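Local atomic coordinates of protein F1 (Vaccinia virus ankara, PDB entry 4D2M), a protein that binds the BH3 segment of the pro-apoptotic protein Bim and, as a viral Bcl-2-like regulator, probably blocks apoptosis of the infected cell. Residues Tyr119-Glu124 / Ile142-Glu147. The protein carries 1 engineered substitution. Numbering follows the deposited sequence.
Engineered in segment 119-124: Phe121 (natural residue Ile).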
loop_
_atom_site.group_PDB
_atom_site.type_symbol
_atom_site.label_atom_id
_atom_site.label_comp_id
_atom_site.label_asym_id
_atom_site.label_seq_id
_atom_site.Cartn_x
_atom_site.Cartn_y
_atom_site.Cartn_z
ATOM N N TYR A 119 6.871 11.399 2.497
ATOM C CA TYR A 119 5.735 12.252 2.840
ATOM C C TYR A 119 6.183 13.699 3.026
ATOM O O TYR A 119 5.658 14.610 2.385
ATOM C CB TYR A 119 5.043 11.766 4.116
ATOM C CG TYR A 119 4.629 10.311 4.104
ATOM C CD1 TYR A 119 3.553 9.880 3.340
ATOM C CD2 TYR A 119 5.303 9.372 4.875
ATOM C CE1 TYR A 119 3.168 8.553 3.334
ATOM C CE2 TYR A 119 4.924 8.044 4.875
ATOM C CZ TYR A 119 3.857 7.640 4.104
ATOM O OH TYR A 119 3.476 6.317 4.102
ATOM N N ASP A 120 7.164 13.901 3.903
ATOM C CA ASP A 120 7.680 15.237 4.182
ATOM C C ASP A 120 8.371 15.840 2.963
ATOM O O ASP A 120 8.262 17.040 2.722
ATOM C CB ASP A 120 8.654 15.210 5.361
ATOM C CG ASP A 120 7.954 15.026 6.696
ATOM O OD1 ASP A 120 6.824 15.533 6.853
ATOM O OD2 ASP A 120 8.539 14.380 7.591
ATOM N N PHE A 121 9.088 15.019 2.202
ATOM C CA PHE A 121 9.772 15.523 1.016
ATOM C C PHE A 121 8.756 16.018 -0.007
ATOM O O PHE A 121 8.948 17.065 -0.619
ATOM C CB PHE A 121 10.671 14.458 0.385
ATOM C CG PHE A 121 11.382 14.933 -0.853
ATOM C CD1 PHE A 121 12.344 15.927 -0.774
ATOM C CD2 PHE A 121 11.070 14.410 -2.097
ATOM C CE1 PHE A 121 12.993 16.378 -1.911
ATOM C CE2 PHE A 121 11.718 14.858 -3.236
ATOM C CZ PHE A 121 12.677 15.844 -3.142
ATOM N N ASN A 122 7.677 15.262 -0.185
ATOM C CA ASN A 122 6.603 15.665 -1.084
ATOM C C ASN A 122 6.098 17.065 -0.764
ATOM O O ASN A 122 5.910 17.887 -1.660
ATOM C CB ASN A 122 5.443 14.675 -1.009
ATOM C CG ASN A 122 4.249 15.121 -1.833
ATOM O OD1 ASN A 122 4.196 14.898 -3.043
ATOM N ND2 ASN A 122 3.287 15.763 -1.182
ATOM N N ASN A 123 5.896 17.331 0.523
ATOM C CA ASN A 123 5.367 18.611 0.977
ATOM C C ASN A 123 6.348 19.758 0.744
ATOM O O ASN A 123 5.940 20.870 0.411
ATOM C CB ASN A 123 4.993 18.527 2.463
ATOM C CG ASN A 123 3.840 17.568 2.722
ATOM O OD1 ASN A 123 3.120 17.181 1.801
ATOM N ND2 ASN A 123 3.656 17.187 3.984
ATOM N N GLU A 124 7.638 19.487 0.916
ATOM C CA GLU A 124 8.665 20.493 0.660
ATOM C C GLU A 124 8.766 20.791 -0.832
ATOM O O GLU A 124 8.950 21.938 -1.231
ATOM C CB GLU A 124 10.024 20.037 1.195
ATOM C CG GLU A 124 10.068 19.821 2.702
ATOM C CD GLU A 124 9.681 21.057 3.495
ATOM O OE1 GLU A 124 9.855 22.181 2.979
ATOM O OE2 GLU A 124 9.196 20.901 4.637
ATOM N N ILE A 142 11.851 15.451 -10.951
ATOM C CA ILE A 142 11.572 14.198 -11.636
ATOM C C ILE A 142 12.837 13.347 -11.701
ATOM O O ILE A 142 12.811 12.159 -11.379
ATOM C CB ILE A 142 11.032 14.443 -13.059
ATOM C CG1 ILE A 142 9.689 15.171 -12.991
ATOM C CG2 ILE A 142 10.863 13.123 -13.808
ATOM C CD1 ILE A 142 9.225 15.750 -14.318
ATOM N N SER A 143 13.941 13.963 -12.110
ATOM C CA SER A 143 15.212 13.258 -12.222
ATOM C C SER A 143 15.651 12.698 -10.873
ATOM O O SER A 143 16.136 11.572 -10.789
ATOM C CB SER A 143 16.294 14.182 -12.786
ATOM O OG SER A 143 16.075 14.445 -14.163
ATOM N N PHE A 144 15.479 13.483 -9.815
ATOM C CA PHE A 144 15.852 13.026 -8.483
ATOM C C PHE A 144 14.959 11.870 -8.033
ATOM O O PHE A 144 15.453 10.861 -7.533
ATOM C CB PHE A 144 15.780 14.169 -7.471
ATOM C CG PHE A 144 16.069 13.738 -6.063
ATOM C CD1 PHE A 144 17.353 13.384 -5.686
ATOM C CD2 PHE A 144 15.058 13.675 -5.122
ATOM C CE1 PHE A 144 17.624 12.981 -4.395
ATOM C CE2 PHE A 144 15.322 13.274 -3.828
ATOM C CZ PHE A 144 16.605 12.926 -3.464
ATOM N N ILE A 145 13.650 12.016 -8.220
ATOM C CA ILE A 145 12.703 10.970 -7.843
ATOM C C ILE A 145 12.963 9.704 -8.653
ATOM O O ILE A 145 12.830 8.593 -8.139
ATOM C CB ILE A 145 11.235 11.419 -8.051
ATOM C CG1 ILE A 145 10.878 12.559 -7.090
ATOM C CG2 ILE A 145 10.263 10.251 -7.857
ATOM C CD1 ILE A 145 10.958 12.197 -5.621
ATOM N N THR A 146 13.323 9.878 -9.920
ATOM C CA THR A 146 13.657 8.747 -10.771
ATOM C C THR A 146 14.868 8.011 -10.205
ATOM O O THR A 146 14.903 6.785 -10.191
ATOM C CB THR A 146 13.947 9.194 -12.213
ATOM O OG1 THR A 146 12.800 9.873 -12.739
ATOM C CG2 THR A 146 14.273 8.001 -13.095
ATOM N N GLU A 147 15.851 8.770 -9.726
ATOM C CA GLU A 147 17.053 8.191 -9.137
ATOM C C GLU A 147 16.737 7.440 -7.845
ATOM O O GLU A 147 17.323 6.394 -7.572
ATOM C CB GLU A 147 18.096 9.278 -8.866
ATOM C CG GLU A 147 19.420 9.046 -9.571
ATOM C CD GLU A 147 20.136 7.807 -9.074
ATOM O OE1 GLU A 147 20.408 7.725 -7.859
ATOM O OE2 GLU A 147 20.428 6.917 -9.899
#
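Phe121, an engineered residue that is Ile in the natural protein, turns the face of its ring toward the edge of Phe144 in an offset edge-to-face pair, with centroids 5.5 Å apart and planes at 60°. The closest carbons of the two rings are Phe121 CZ and Phe144 CE2, 3.8 Å apart, and Phe144 CD2 lies equally near that CZ. At the rim of the Phe121 ring, near its plane, sits the methyl end of Ile145, whose CD1 is 3.7 Å from Phe121 CE2. Both phenylalanines hold CG anti to the backbone nitrogen (chi1 179° and 176°), which helps extend each ring toward the other, and they meet between helices 118-131 and 135-150. Contact is left to the side-chain ends, and the area buried is modest, 108 Å². In this all-helical, Bcl-2-like fold both rings also pack on an apolar side chain of the bound Bim peptide, which places the pair beside the BH3-binding groove. The flat, wholly apolar ring of Phe144 suits a place between the peptide and helix 101-111, where it packs on Met104, Met107 and Ala111. Ile145 also touches Leu165 of helix 155-169, and its slender CD1 end fits at the ring's edge. Within helix 135-150, Thr146 OG1 bonds back to Ile142 O at 2.7 Å from above the carbonyl plane, satisfying a buried hydroxyl; the same oxygen accepts from Thr146 N.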